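Local atomic coordinates of MATE family efflux transporter (Vibrio cholerae, PDB entry 6IDP), a protein that probably exports drugs and other toxic compounds across the cell membrane through a proton-dependent change of conformation. Residues Met237-Leu242 and Lys378-Leu383; Ile312-Val317 and Met367-Val372; Pro292-Met297 and Arg307-Ile312; Ile358-Leu363 and Val416-Ala421. All blocks are in the same frame, centred on the assembly; numbering follows the deposited sequence.

Contact 1: Met237-Leu242 and Lys378-Leu383; sequences MGPAML and KSYVAL. With OLC ((2R)-2,3-dihydroxypropyl (9Z)-octadec-9-enoate), chain S.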
# COMPACT_ATOMS: atom_id res chain seq x y z
N MET A 237 -9.41 9.95 6.49
CA MET A 237 -8.36 10.28 5.55
C MET A 237 -7.18 11.02 6.19
O MET A 237 -6.02 10.77 5.84
CB MET A 237 -8.94 11.12 4.41
CG MET A 237 -7.91 11.61 3.42
SD MET A 237 -8.69 12.49 2.05
CE MET A 237 -9.79 13.58 2.94
N GLY A 238 -7.48 11.92 7.11
CA GLY A 238 -6.45 12.65 7.83
C GLY A 238 -5.44 11.74 8.51
O GLY A 238 -4.27 11.73 8.13
N PRO A 239 -5.88 10.98 9.52
CA PRO A 239 -5.02 10.03 10.23
C PRO A 239 -4.42 8.96 9.30
O PRO A 239 -3.30 8.52 9.53
CB PRO A 239 -5.96 9.39 11.25
CG PRO A 239 -7.00 10.42 11.49
CD PRO A 239 -7.21 11.09 10.16
N ALA A 240 -5.18 8.55 8.29
CA ALA A 240 -4.71 7.51 7.37
C ALA A 240 -3.54 8.01 6.52
O ALA A 240 -2.62 7.25 6.23
CB ALA A 240 -5.85 7.04 6.48
N MET A 241 -3.59 9.27 6.13
CA MET A 241 -2.49 9.89 5.39
C MET A 241 -1.23 9.97 6.23
O MET A 241 -0.13 9.70 5.75
CB MET A 241 -2.87 11.28 4.91
CG MET A 241 -3.69 11.31 3.64
SD MET A 241 -3.95 13.00 3.08
CE MET A 241 -5.03 12.73 1.68
N LEU A 242 -1.40 10.35 7.49
CA LEU A 242 -0.28 10.43 8.43
C LEU A 242 0.41 9.08 8.58
O LEU A 242 1.63 9.02 8.72
CB LEU A 242 -0.76 10.91 9.80
CG LEU A 242 -0.63 12.41 10.08
CD1 LEU A 242 -1.16 12.73 11.46
CD2 LEU A 242 0.83 12.83 9.95
N LYS A 378 -12.44 3.84 13.35
CA LYS A 378 -11.52 4.19 14.42
C LYS A 378 -10.14 4.52 13.85
O LYS A 378 -9.19 3.77 14.02
CB LYS A 378 -11.43 3.05 15.44
CG LYS A 378 -12.78 2.68 16.03
CD LYS A 378 -12.69 1.42 16.88
CE LYS A 378 -14.07 1.00 17.38
NZ LYS A 378 -14.71 2.03 18.24
N SER A 379 -10.06 5.65 13.16
CA SER A 379 -8.85 6.02 12.42
C SER A 379 -7.70 6.45 13.33
O SER A 379 -6.54 6.33 12.96
CB SER A 379 -9.17 7.12 11.42
OG SER A 379 -9.79 8.23 12.06
N TYR A 380 -8.03 6.95 14.52
CA TYR A 380 -7.00 7.38 15.45
C TYR A 380 -6.41 6.20 16.21
O TYR A 380 -5.24 6.23 16.60
CB TYR A 380 -7.56 8.42 16.43
CG TYR A 380 -7.81 9.76 15.78
CD1 TYR A 380 -6.78 10.68 15.63
CD2 TYR A 380 -9.07 10.10 15.30
CE1 TYR A 380 -6.99 11.90 15.03
CE2 TYR A 380 -9.29 11.32 14.69
CZ TYR A 380 -8.25 12.22 14.56
OH TYR A 380 -8.47 13.44 13.96
N VAL A 381 -7.21 5.15 16.40
CA VAL A 381 -6.68 3.90 16.92
C VAL A 381 -5.73 3.28 15.90
O VAL A 381 -4.68 2.74 16.25
CB VAL A 381 -7.81 2.90 17.26
CG1 VAL A 381 -7.24 1.52 17.58
CG2 VAL A 381 -8.63 3.42 18.43
N ALA A 382 -6.09 3.40 14.62
CA ALA A 382 -5.27 2.88 13.54
C ALA A 382 -3.94 3.61 13.45
O ALA A 382 -2.89 3.00 13.24
CB ALA A 382 -6.02 2.97 12.22
N LEU A 383 -3.98 4.93 13.61
CA LEU A 383 -2.78 5.76 13.60
C LEU A 383 -1.89 5.45 14.79
O LEU A 383 -0.66 5.43 14.67
CB LEU A 383 -3.16 7.25 13.60
CG LEU A 383 -2.00 8.24 13.78
CD1 LEU A 383 -1.00 8.12 12.63
CD2 LEU A 383 -2.51 9.66 13.92
C18 OLC S . 2.63 10.75 14.39
C10 OLC S . -4.53 9.22 20.36
C9 OLC S . -5.48 8.34 20.74
C17 OLC S . 2.21 10.57 15.84
C11 OLC S . -4.00 9.21 18.94
C8 OLC S . -6.03 7.33 19.76
C16 OLC S . 0.78 10.08 15.90
C12 OLC S . -3.06 10.38 18.75
C7 OLC S . -6.54 6.11 20.51
C15 OLC S . 0.36 9.88 17.34
C13 OLC S . -1.63 9.90 18.80
C6 OLC S . -7.56 6.55 21.54
C14 OLC S . -1.13 9.65 17.40
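S379 OG hydrogen-bonds to the carbonyl O of H235 and at the same time rests 3.6 Å from P239 CG. P239 lies four residues after H235. In a regular helix its N would bond to that carbonyl, but a proline N carries no hydrogen. The hydroxyl of S379 bonds to a carbonyl that the proline cannot serve. With chi1 at 54°, OG is turned to the H235 carbonyl and to P239 CG. The backbone of S379 also packs on the proline, with its O 3.6 Å from P239 CB.

The same P239 CG also meets Y380. It lies over one face of the phenol, 3.9 Å from the ring centroid and 15° off the normal. This is a CH-pi contact. The imidazole of H235 meets the same tyrosine ring. L383 completes the interface: its CD1 is 3.9 Å from P239 O and 4.0 Å from L242 CB. Its other branch faces lipid, with L383 CD2 3.7 Å from C14 of a monoolein chain.

The two helical segments run nearly parallel, 10° apart. The axes approach to 8.6 Å, so the compact proline ring and the small serine fit between closely spaced backbones. Helix 226-259 also leans on helix 54-80 through M237 and M241. Helix 379-435 packs against helix 360-375 through S379 and A382.

Contact 2: Ile312-Val317 and Met367-Val372; sequences IACQFV and MLMVSV. With OLC ((2R)-2,3-dihydroxypropyl (9Z)-octadec-9-enoate), chain P.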
# COMPACT_ATOMS: atom_id res chain seq x y z
N ILE A 312 -10.73 -15.21 11.84
CA ILE A 312 -10.42 -16.05 10.69
C ILE A 312 -9.23 -15.48 9.93
O ILE A 312 -8.29 -16.20 9.59
CB ILE A 312 -11.63 -16.19 9.74
CG1 ILE A 312 -12.74 -17.01 10.39
CG2 ILE A 312 -11.21 -16.84 8.42
CD1 ILE A 312 -13.99 -17.11 9.54
N ALA A 313 -9.27 -14.18 9.67
CA ALA A 313 -8.19 -13.49 8.98
C ALA A 313 -6.87 -13.60 9.74
O ALA A 313 -5.82 -13.82 9.13
CB ALA A 313 -8.55 -12.03 8.77
N CYS A 314 -6.93 -13.44 11.06
CA CYS A 314 -5.73 -13.53 11.88
C CYS A 314 -5.16 -14.94 11.88
O CYS A 314 -3.94 -15.13 11.87
CB CYS A 314 -6.02 -13.08 13.31
SG CYS A 314 -6.23 -11.30 13.51
N GLN A 315 -6.04 -15.94 11.90
CA GLN A 315 -5.61 -17.33 11.86
C GLN A 315 -4.85 -17.64 10.57
O GLN A 315 -3.80 -18.28 10.61
CB GLN A 315 -6.80 -18.28 11.99
CG GLN A 315 -7.41 -18.32 13.38
CD GLN A 315 -8.71 -19.10 13.41
OE1 GLN A 315 -8.90 -20.04 12.64
NE2 GLN A 315 -9.60 -18.71 14.31
N PHE A 316 -5.39 -17.18 9.45
CA PHE A 316 -4.72 -17.40 8.17
C PHE A 316 -3.34 -16.75 8.16
O PHE A 316 -2.36 -17.40 7.81
CB PHE A 316 -5.56 -16.85 7.01
CG PHE A 316 -4.83 -16.84 5.70
CD1 PHE A 316 -4.71 -17.99 4.94
CD2 PHE A 316 -4.24 -15.68 5.23
CE1 PHE A 316 -4.02 -17.98 3.73
CE2 PHE A 316 -3.55 -15.66 4.02
CZ PHE A 316 -3.44 -16.81 3.28
N VAL A 317 -3.28 -15.48 8.54
CA VAL A 317 -2.03 -14.73 8.52
C VAL A 317 -0.93 -15.40 9.35
O VAL A 317 0.19 -15.58 8.88
CB VAL A 317 -2.23 -13.29 9.03
CG1 VAL A 317 -0.90 -12.61 9.28
CG2 VAL A 317 -3.06 -12.50 8.03
N MET A 367 -0.47 -5.06 10.52
CA MET A 367 -1.03 -4.52 9.28
C MET A 367 -2.54 -4.73 9.23
O MET A 367 -3.28 -3.84 8.81
CB MET A 367 -0.37 -5.17 8.06
CG MET A 367 1.12 -4.89 7.93
SD MET A 367 1.92 -5.98 6.72
CE MET A 367 1.01 -5.58 5.24
N LEU A 368 -2.97 -5.91 9.65
CA LEU A 368 -4.37 -6.29 9.62
C LEU A 368 -5.19 -5.43 10.57
O LEU A 368 -6.26 -4.94 10.22
CB LEU A 368 -4.53 -7.77 9.98
CG LEU A 368 -5.47 -8.63 9.14
CD1 LEU A 368 -5.03 -8.64 7.69
CD2 LEU A 368 -5.52 -10.04 9.70
N MET A 369 -4.66 -5.24 11.78
CA MET A 369 -5.36 -4.48 12.80
C MET A 369 -5.52 -3.00 12.42
O MET A 369 -6.53 -2.38 12.74
CB MET A 369 -4.63 -4.60 14.14
CG MET A 369 -4.65 -6.01 14.73
SD MET A 369 -6.31 -6.63 15.05
CE MET A 369 -6.58 -7.71 13.65
N VAL A 370 -4.53 -2.45 11.71
CA VAL A 370 -4.61 -1.08 11.22
C VAL A 370 -5.78 -0.93 10.25
O VAL A 370 -6.61 -0.03 10.40
CB VAL A 370 -3.31 -0.63 10.52
CG1 VAL A 370 -3.55 0.66 9.73
CG2 VAL A 370 -2.20 -0.43 11.53
N SER A 371 -5.86 -1.83 9.28
CA SER A 371 -6.91 -1.79 8.27
C SER A 371 -8.29 -2.05 8.87
O SER A 371 -9.28 -1.49 8.43
CB SER A 371 -6.62 -2.79 7.15
OG SER A 371 -6.74 -4.12 7.62
N VAL A 372 -8.34 -2.91 9.89
CA VAL A 372 -9.59 -3.22 10.57
C VAL A 372 -10.08 -2.03 11.39
O VAL A 372 -11.26 -1.70 11.37
CB VAL A 372 -9.45 -4.47 11.47
CG1 VAL A 372 -10.61 -4.56 12.46
CG2 VAL A 372 -9.36 -5.73 10.63
C18 OLC P . -5.49 -15.61 -1.28
C10 OLC P . -8.83 -19.36 4.14
C9 OLC P . -9.38 -20.58 3.99
C17 OLC P . -5.03 -16.23 0.02
C11 OLC P . -9.62 -18.11 3.79
C8 OLC P . -10.80 -20.74 3.47
C16 OLC P . -6.24 -16.60 0.86
C12 OLC P . -8.92 -16.88 4.33
C7 OLC P . -10.99 -22.14 2.93
C15 OLC P . -6.78 -15.37 1.56
C13 OLC P . -7.68 -16.58 3.52
C6 OLC P . -11.80 -22.98 3.90
C14 OLC P . -8.04 -15.74 2.31
C5 OLC P . -13.25 -22.57 3.85
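This is a buried, apolar contact between two transmembrane helices, 303-330 and 360-375, in the C-terminal half of the transporter. It centres on L368, which reaches across to A313, C314 and V317. The segments run antiparallel, at 158°, and their axes come no closer than 11.1 Å. Side chains therefore bridge the distance.

A single methyl of L368 does most of the touching. CD2 lies 3.7 Å from A313 CB and 3.9 Å from V317 CG2, with C314 SG a little farther off. A313 and V317 are one turn apart, so the methyl enters between successive turns of the partner helix. The chi1 of L368, -135°, is away from a staggered value, so the reach of CD2 to A313 goes with a somewhat strained torsion.

M369 adds a second point. Its chain bends at chi2 and chi3, which brings CE to 3.6 Å from C314 SG. Helix 379-435 packs on the same methionine through A425 and Y429.

The carbonyl O of L368 receives two donors from its own helix: S371 OG at 2.8 Å and V372 N at 2.9 Å. This gives the serine hydroxyl a partner within its own helix. On helix 303-330, F316 carries an acyl chain over one ring face, with CD1 3.6 Å from monoolein C13.

Interlocking of small and branched apolar residues between antiparallel membrane helices, with lipid along the perimeter, fits the all-helical MATE fold.

Contact 3: Pro292-Met297 and Arg307-Ile312; sequences PMIGRM and RQLVRI. With OLC ((2R)-2,3-dihydroxypropyl (9Z)-octadec-9-enoate), chain H.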
# COMPACT_ATOMS: atom_id res chain seq x y z
N PRO A 292 -13.71 -3.55 3.27
CA PRO A 292 -15.09 -3.37 2.81
C PRO A 292 -16.06 -4.33 3.49
O PRO A 292 -17.19 -3.96 3.78
CB PRO A 292 -15.02 -3.67 1.31
CG PRO A 292 -13.60 -3.53 0.94
CD PRO A 292 -12.81 -3.91 2.15
N MET A 293 -15.62 -5.57 3.71
CA MET A 293 -16.45 -6.56 4.39
C MET A 293 -16.77 -6.10 5.81
O MET A 293 -17.92 -6.16 6.24
CB MET A 293 -15.74 -7.92 4.42
CG MET A 293 -15.34 -8.45 3.05
SD MET A 293 -14.42 -10.01 3.14
CE MET A 293 -15.72 -11.16 3.57
N ILE A 294 -15.76 -5.63 6.52
CA ILE A 294 -15.93 -5.15 7.89
C ILE A 294 -16.85 -3.93 7.95
O ILE A 294 -17.75 -3.87 8.78
CB ILE A 294 -14.57 -4.78 8.54
CG1 ILE A 294 -13.66 -6.01 8.61
CG2 ILE A 294 -14.78 -4.21 9.93
CD1 ILE A 294 -14.19 -7.12 9.49
N GLY A 295 -16.61 -2.97 7.06
CA GLY A 295 -17.39 -1.75 7.02
C GLY A 295 -18.87 -1.99 6.76
O GLY A 295 -19.73 -1.42 7.43
N ARG A 296 -19.16 -2.86 5.79
CA ARG A 296 -20.54 -3.20 5.47
C ARG A 296 -21.21 -3.90 6.65
O ARG A 296 -22.37 -3.63 6.97
CB ARG A 296 -20.61 -4.07 4.22
CG ARG A 296 -22.02 -4.20 3.64
CD ARG A 296 -22.17 -5.43 2.76
NE ARG A 296 -21.85 -6.66 3.49
CZ ARG A 296 -22.67 -7.26 4.34
NH1 ARG A 296 -23.87 -6.76 4.58
NH2 ARG A 296 -22.29 -8.37 4.96
N MET A 297 -20.48 -4.81 7.29
CA MET A 297 -21.02 -5.57 8.41
C MET A 297 -21.31 -4.66 9.60
O MET A 297 -22.31 -4.85 10.30
CB MET A 297 -20.06 -6.70 8.82
CG MET A 297 -20.10 -7.91 7.89
SD MET A 297 -18.96 -9.23 8.36
CE MET A 297 -17.48 -8.30 8.68
N ARG A 307 -16.35 -10.00 14.40
CA ARG A 307 -15.39 -10.64 15.29
C ARG A 307 -14.91 -11.98 14.72
O ARG A 307 -13.72 -12.28 14.75
CB ARG A 307 -16.00 -10.83 16.68
CG ARG A 307 -16.21 -9.53 17.43
CD ARG A 307 -15.57 -9.58 18.80
NE ARG A 307 -16.41 -10.29 19.76
CZ ARG A 307 -15.96 -10.86 20.87
NH1 ARG A 307 -14.67 -10.82 21.16
NH2 ARG A 307 -16.80 -11.47 21.69
N GLN A 308 -15.84 -12.76 14.18
CA GLN A 308 -15.49 -14.04 13.57
C GLN A 308 -14.56 -13.88 12.36
O GLN A 308 -13.54 -14.56 12.27
CB GLN A 308 -16.76 -14.80 13.16
CG GLN A 308 -17.62 -15.23 14.35
CD GLN A 308 -18.81 -16.09 13.95
OE1 GLN A 308 -19.43 -15.88 12.91
NE2 GLN A 308 -19.15 -17.06 14.80
N LEU A 309 -14.91 -12.98 11.45
CA LEU A 309 -14.13 -12.78 10.23
C LEU A 309 -12.71 -12.29 10.52
O LEU A 309 -11.76 -12.70 9.85
CB LEU A 309 -14.84 -11.79 9.30
CG LEU A 309 -14.17 -11.49 7.96
CD1 LEU A 309 -14.00 -12.76 7.13
CD2 LEU A 309 -14.97 -10.45 7.18
N VAL A 310 -12.57 -11.42 11.51
CA VAL A 310 -11.26 -10.90 11.88
C VAL A 310 -10.38 -12.01 12.45
O VAL A 310 -9.20 -12.11 12.12
CB VAL A 310 -11.38 -9.74 12.90
CG1 VAL A 310 -10.02 -9.41 13.50
CG2 VAL A 310 -11.98 -8.51 12.22
N ARG A 311 -10.96 -12.85 13.30
CA ARG A 311 -10.22 -13.97 13.87
C ARG A 311 -9.83 -14.98 12.80
O ARG A 311 -8.74 -15.54 12.83
CB ARG A 311 -11.04 -14.64 14.98
CG ARG A 311 -11.05 -13.86 16.28
CD ARG A 311 -12.01 -14.45 17.30
NE ARG A 311 -11.86 -13.81 18.61
CZ ARG A 311 -11.16 -14.32 19.61
NH1 ARG A 311 -10.54 -15.48 19.47
NH2 ARG A 311 -11.08 -13.67 20.76
N ILE A 312 -10.73 -15.21 11.84
CA ILE A 312 -10.42 -16.05 10.69
C ILE A 312 -9.23 -15.48 9.93
O ILE A 312 -8.29 -16.20 9.59
CB ILE A 312 -11.63 -16.19 9.74
CG1 ILE A 312 -12.74 -17.01 10.39
CG2 ILE A 312 -11.21 -16.84 8.42
CD1 ILE A 312 -13.99 -17.11 9.54
C18 OLC H . -12.37 -8.49 24.64
C10 OLC H . -19.86 -8.76 20.39
C9 OLC H . -20.20 -9.87 19.69
C17 OLC H . -12.65 -7.63 23.42
C11 OLC H . -19.09 -8.87 21.69
C8 OLC H . -19.83 -11.25 20.17
C16 OLC H . -14.06 -7.88 22.90
C12 OLC H . -18.39 -7.56 22.00
C7 OLC H . -19.44 -12.11 18.99
C15 OLC H . -15.05 -7.02 23.66
C13 OLC H . -16.91 -7.83 22.22
C6 OLC H . -18.49 -13.21 19.44
C14 OLC H . -16.20 -6.60 22.76
C5 OLC H . -17.64 -13.66 18.28
C4 OLC H . -16.39 -14.35 18.79
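Segments 292-297 and 307-312 are helical and run antiparallel, with 166° between their directions. Their axes approach to 10.7 Å, and the nearest alpha carbons, I294 CA and L309 CA, are 8.2 Å apart. The two parent helices, 281-299 and 303-330, follow one another in the chain and form a helical hairpin. The first is kinked at P292, whose N makes no bond to the preceding turn.

L309 is the centre of the packing. Its CG stands anti to the backbone N, chi1 -179°, and the side chain extends toward the other helix. CD2 is the methyl that arrives. It lies 3.6 Å from M297 CE and 3.8 Å from M293 CE. These two methionines sit one turn apart, and both side chains cross the leucine at about a right angle. Each bends at chi3, which sets its CE on the leucine methyl. I294 CD1 touches both L309 CD2 and V310 CG2, 3.8 Å from the latter. The contact is mostly between methyl groups, with M293 CB also near L309 CD2.

R307 serves the lipid side of its helix. Monoolein C13 lies over the centre of one guanidinium face, 3.5 Å from R307 CZ. C8 of the same lipid is at the edge, in the plane. R307 NH2 comes to 3.3 Å from C6. The bent acyl chain lies over one face and along the edge of the cationic group.

Helix 5-39 flanks the hairpin, meeting M293 through L14 and Q308 through S6 and L10. Helix 360-375 packs near it too, with A375 on I294 and with M369 and V372 on V310.

Contact 4: Ile358-Leu363 and Val416-Ala421; sequences ISLGAL and VGNIIA. With OLC ((2R)-2,3-dihydroxypropyl (9Z)-octadec-9-enoate), chain F.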
# COMPACT_ATOMS: atom_id res chain seq x y z
N ILE A 358 10.19 -15.20 10.45
CA ILE A 358 9.33 -15.82 11.47
C ILE A 358 8.52 -14.76 12.21
O ILE A 358 7.55 -15.07 12.89
CB ILE A 358 10.17 -16.65 12.47
CG1 ILE A 358 9.28 -17.51 13.37
CG2 ILE A 358 11.07 -15.75 13.29
CD1 ILE A 358 8.36 -18.44 12.60
N SER A 359 8.90 -13.49 12.06
CA SER A 359 8.21 -12.40 12.72
C SER A 359 7.17 -11.74 11.82
O SER A 359 6.44 -10.85 12.26
CB SER A 359 9.21 -11.34 13.19
OG SER A 359 9.70 -10.58 12.09
N LEU A 360 7.10 -12.18 10.57
CA LEU A 360 6.22 -11.53 9.59
C LEU A 360 4.74 -11.86 9.82
O LEU A 360 3.86 -11.15 9.34
CB LEU A 360 6.64 -11.91 8.16
CG LEU A 360 8.03 -11.43 7.73
CD1 LEU A 360 8.29 -11.70 6.25
CD2 LEU A 360 8.24 -9.95 8.05
N GLY A 361 4.48 -12.93 10.56
CA GLY A 361 3.12 -13.25 10.96
C GLY A 361 2.60 -12.19 11.91
O GLY A 361 1.48 -11.70 11.76
N ALA A 362 3.42 -11.84 12.89
CA ALA A 362 3.08 -10.81 13.86
C ALA A 362 2.98 -9.43 13.20
O ALA A 362 2.13 -8.62 13.57
CB ALA A 362 4.10 -10.79 14.99
N LEU A 363 3.86 -9.16 12.24
CA LEU A 363 3.81 -7.90 11.52
C LEU A 363 2.54 -7.83 10.67
O LEU A 363 1.90 -6.79 10.58
CB LEU A 363 5.05 -7.72 10.64
CG LEU A 363 5.15 -6.43 9.81
CD1 LEU A 363 5.02 -5.20 10.70
CD2 LEU A 363 6.45 -6.39 9.03
N VAL A 416 12.25 -9.02 17.28
CA VAL A 416 11.61 -8.67 18.55
C VAL A 416 10.59 -7.55 18.35
O VAL A 416 9.48 -7.63 18.86
CB VAL A 416 12.65 -8.24 19.60
CG1 VAL A 416 11.96 -7.74 20.86
CG2 VAL A 416 13.59 -9.39 19.92
N GLY A 417 10.98 -6.53 17.60
CA GLY A 417 10.12 -5.39 17.34
C GLY A 417 8.82 -5.77 16.67
O GLY A 417 7.75 -5.31 17.06
N ASN A 418 8.91 -6.62 15.64
CA ASN A 418 7.73 -7.04 14.91
C ASN A 418 6.76 -7.84 15.77
O ASN A 418 5.55 -7.64 15.71
CB ASN A 418 8.13 -7.87 13.69
CG ASN A 418 8.70 -7.03 12.57
OD1 ASN A 418 8.51 -5.81 12.54
ND2 ASN A 418 9.39 -7.67 11.63
N ILE A 419 7.30 -8.74 16.59
CA ILE A 419 6.49 -9.58 17.45
C ILE A 419 5.75 -8.76 18.50
O ILE A 419 4.55 -8.96 18.73
CB ILE A 419 7.35 -10.65 18.14
CG1 ILE A 419 7.76 -11.72 17.13
CG2 ILE A 419 6.60 -11.28 19.32
CD1 ILE A 419 8.61 -12.82 17.72
N ILE A 420 6.47 -7.84 19.13
CA ILE A 420 5.88 -6.95 20.12
C ILE A 420 4.77 -6.10 19.50
O ILE A 420 3.69 -5.95 20.06
CB ILE A 420 6.94 -6.03 20.77
CG1 ILE A 420 7.95 -6.86 21.56
CG2 ILE A 420 6.28 -5.00 21.66
CD1 ILE A 420 8.96 -6.03 22.33
N ALA A 421 5.05 -5.56 18.31
CA ALA A 421 4.11 -4.69 17.61
C ALA A 421 2.80 -5.41 17.26
O ALA A 421 1.72 -4.83 17.39
CB ALA A 421 4.75 -4.15 16.35
C18 OLC F . 3.90 -16.59 11.96
C10 OLC F . 0.18 -20.66 14.07
C9 OLC F . -1.15 -20.71 13.84
C17 OLC F . 4.71 -17.24 13.06
C11 OLC F . 0.76 -19.90 15.25
C8 OLC F . -2.12 -20.00 14.76
C16 OLC F . 4.22 -16.77 14.41
C12 OLC F . 2.25 -20.15 15.34
C15 OLC F . 4.93 -17.52 15.50
C13 OLC F . 2.94 -18.93 15.91
C14 OLC F . 4.41 -18.94 15.54
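N418 reaches from helix 379-435 toward S359 and L363, and each atom of its side chain finds a partner. CB lies against the serine, 3.5 Å from S359 OG. CG passes beside L363 CB. OD1 turns to the leucine methyls, 4.0 Å from L363 CD1, and accepts a hydrogen bond from R389 NH2. ND2 donates to S359 OG at 3.0 Å. That bond is nearly straight, 172° at the hydrogen, and the serine oxygen lies almost exactly in the amide plane. Bonds at both ends of the amide fix its rotation. The arginine would probably polarise it and so favour donation from ND2.

S359 OG has a second partner, the carbonyl O of V356. The hydroxyl can give its proton there while receiving from N418. This ties segment 358-363 to helix 379-435.

A362 brings the backbones close. Its CB is 3.5 Å from N418 O and 3.6 Å from I419 CA, and the alpha carbons A362 CA and I419 CA are 5.1 Å apart. I419 CG1 borders both A362 and S359. On another side, G361 CA has a monoolein tail end, C18, at 3.6 Å.

Small residues that let helix backbones come close, and buried polar side chains that bond between helices, are both common in membrane proteins. Here they join two helices of the C-terminal half of the MATE fold.

In the fold
Contact 2 is the middle of the set and touches the other three. Contact 3 is nearest, with centres about 10 Å apart. The two share I312, and M369 CE lies 3.8 Å from V310 CG1. Contact 4 follows at about 13 Å between centres, where V317 CG1 meets G361 O at 3.5 Å. Contact 1 is about 17 Å away by centres, and A382 CB packs on V370 O at 3.6 Å. Contacts 1, 3 and 4 do not touch one another. Helix 360-375 serves contacts 2 and 4, helix 303-330 contacts 2 and 3, and helix 379-435 contacts 1 and 4. A different monoolein molecule borders each contact.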